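Helicase of the snf2/rad54 family (Sulfolobus solfataricus, PDB 1Z5Z) is the C-terminal half of a SWI2/SNF2-type ATPase core, which probably couples ATP hydrolysis to movement along double-stranded DNA. Local coordinates at residues E107-G112 and V165-L170. Residues are numbered along the deposited sequence; the frame is centred on the assembly and turned at random.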
loop_
_atom_site.group_PDB
_atom_site.type_symbol
_atom_site.label_atom_id
_atom_site.label_comp_id
_atom_site.label_asym_id
_atom_site.label_seq_id
_atom_site.Cartn_x
_atom_site.Cartn_y
_atom_site.Cartn_z
ATOM N N GLU A 107 -4.442 18.992 4.477
ATOM C CA GLU A 107 -5.312 19.623 3.519
ATOM C C GLU A 107 -6.765 19.114 3.644
ATOM O O GLU A 107 -7.696 19.903 3.587
ATOM C CB GLU A 107 -4.793 19.385 2.093
ATOM C CG GLU A 107 -5.873 19.448 1.039
ATOM C CD GLU A 107 -5.335 19.334 -0.372
ATOM O OE1 GLU A 107 -6.079 18.869 -1.264
ATOM O OE2 GLU A 107 -4.175 19.717 -0.600
ATOM N N ALA A 108 -6.974 17.821 3.855
ATOM C CA ALA A 108 -8.340 17.338 3.919
ATOM C C ALA A 108 -9.129 17.749 5.166
ATOM O O ALA A 108 -10.305 18.103 5.062
ATOM C CB ALA A 108 -8.371 15.828 3.747
ATOM N N LEU A 109 -8.509 17.699 6.337
ATOM C CA LEU A 109 -9.231 18.075 7.548
ATOM C C LEU A 109 -9.699 19.516 7.388
ATOM O O LEU A 109 -10.849 19.852 7.703
ATOM C CB LEU A 109 -8.342 17.935 8.793
ATOM C CG LEU A 109 -8.012 16.506 9.241
ATOM C CD1 LEU A 109 -7.186 16.544 10.500
ATOM C CD2 LEU A 109 -9.294 15.721 9.497
ATOM N N ASP A 110 -8.826 20.366 6.860
ATOM C CA ASP A 110 -9.221 21.752 6.684
ATOM C C ASP A 110 -10.466 21.917 5.817
ATOM O O ASP A 110 -11.211 22.878 5.984
ATOM C CB ASP A 110 -8.076 22.582 6.126
ATOM C CG ASP A 110 -7.723 23.720 7.048
ATOM O OD1 ASP A 110 -6.643 23.670 7.678
ATOM O OD2 ASP A 110 -8.557 24.650 7.168
ATOM N N GLU A 111 -10.691 20.988 4.893
ATOM C CA GLU A 111 -11.871 21.025 4.035
ATOM C C GLU A 111 -13.008 20.315 4.781
ATOM O O GLU A 111 -14.098 20.159 4.258
ATOM C CB GLU A 111 -11.604 20.258 2.740
ATOM C CG GLU A 111 -10.776 20.958 1.691
ATOM C CD GLU A 111 -11.613 21.886 0.827
ATOM O OE1 GLU A 111 -12.839 21.647 0.673
ATOM O OE2 GLU A 111 -11.037 22.851 0.286
ATOM N N GLY A 112 -12.729 19.843 5.991
ATOM C CA GLY A 112 -13.742 19.133 6.750
ATOM C C GLY A 112 -14.019 17.722 6.236
ATOM O O GLY A 112 -15.110 17.174 6.472
ATOM N N VAL A 165 -16.189 11.804 13.844
ATOM C CA VAL A 165 -15.192 10.764 13.517
ATOM C C VAL A 165 -14.671 11.093 12.138
ATOM O O VAL A 165 -15.344 10.941 11.115
ATOM C CB VAL A 165 -15.824 9.355 13.527
ATOM C CG1 VAL A 165 -14.778 8.275 13.249
ATOM C CG2 VAL A 165 -16.473 9.115 14.875
ATOM N N LYS A 166 -13.448 11.571 12.118
ATOM C CA LYS A 166 -12.830 11.998 10.891
ATOM C C LYS A 166 -12.050 10.961 10.102
ATOM O O LYS A 166 -11.775 11.198 8.932
ATOM C CB LYS A 166 -11.896 13.164 11.228
ATOM C CG LYS A 166 -12.665 14.417 11.627
ATOM C CD LYS A 166 -13.440 14.947 10.428
ATOM C CE LYS A 166 -14.289 16.152 10.790
ATOM N NZ LYS A 166 -14.628 16.912 9.565
ATOM N N PHE A 167 -11.687 9.845 10.750
ATOM C CA PHE A 167 -10.854 8.814 10.148
ATOM C C PHE A 167 -11.344 7.393 10.357
ATOM O O PHE A 167 -12.136 7.082 11.273
ATOM C CB PHE A 167 -9.430 8.843 10.748
ATOM C CG PHE A 167 -8.714 10.153 10.627
ATOM C CD1 PHE A 167 -8.848 11.138 11.615
ATOM C CD2 PHE A 167 -7.907 10.414 9.529
ATOM C CE1 PHE A 167 -8.187 12.370 11.507
ATOM C CE2 PHE A 167 -7.246 11.631 9.406
ATOM C CZ PHE A 167 -7.386 12.620 10.400
ATOM N N ILE A 168 -10.865 6.536 9.470
ATOM C CA ILE A 168 -11.068 5.093 9.602
ATOM C C ILE A 168 -9.928 4.432 8.835
ATOM O O ILE A 168 -9.595 4.857 7.740
ATOM C CB ILE A 168 -12.446 4.598 9.080
ATOM C CG1 ILE A 168 -12.570 3.096 9.369
ATOM C CG2 ILE A 168 -12.645 4.926 7.574
ATOM C CD1 ILE A 168 -14.027 2.615 9.476
ATOM N N VAL A 169 -9.297 3.416 9.418
ATOM C CA VAL A 169 -8.202 2.732 8.733
ATOM C C VAL A 169 -8.708 1.318 8.489
ATOM O O VAL A 169 -9.396 0.737 9.336
ATOM C CB VAL A 169 -6.881 2.730 9.578
ATOM C CG1 VAL A 169 -5.847 1.874 8.903
ATOM C CG2 VAL A 169 -6.319 4.162 9.719
ATOM N N LEU A 170 -8.431 0.804 7.297
ATOM C CA LEU A 170 -8.883 -0.541 6.930
ATOM C C LEU A 170 -7.742 -1.352 6.360
ATOM O O LEU A 170 -7.010 -0.891 5.484
ATOM C CB LEU A 170 -9.970 -0.470 5.853
ATOM C CG LEU A 170 -11.227 0.349 6.204
ATOM C CD1 LEU A 170 -11.112 1.818 5.699
ATOM C CD2 LEU A 170 -12.379 -0.336 5.555
#
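Leu-109, on the last turn of helix 96-110, sets its forked end against the far end of the Phe-167 ring. Both methyls take part: CD2 lies 3.8 Å from Phe-167 CZ and CD1 lies 3.9 Å from that same carbon, so that both gather at CZ from the same side of the ring plane, CD2 standing farther off the plane than CD1. The two side chains cross at about a right angle, and CD2 meets the ring obliquely. Phe-167 has its CG beside the backbone N and anti to the carbonyl carbon (chi1 -57°), which extends the ring from the start of its strand toward the helix. Leu-109 CD2 also touches the foot of Lys-166, 4.0 Å from its CB.

From there the lysine chain turns. A bend at chi2 (-67°) carries the outer methylenes past the leucine toward the end of the helix, where NZ makes a weak hydrogen bond of 3.1 Å to the carbonyl O of Gly-112. That glycine, with its positive phi (74°), closes the helix in a Schellman motif. The ammonium therefore meets a carbonyl just beyond the helix C-terminus, where the helix dipole would probably add some attraction.

Around the pair, Ile-115 and Leu-136 each touch both Leu-109 and Phe-167, extending the apolar patch onto strand 115-119 and helix 122-136. With Leu-109 cut back to an alanine, the CZ end of Phe-167 is likely to lose the methyls that cover it, opening a gap there, and Lys-166 CB would probably lose an apolar neighbour. The contact ties the C-terminal end of helix 96-110 to the start of inner strand 167-171 in the parallel sheet of the alpha/beta, RecA-like fold typical of the helicase C-terminal domain.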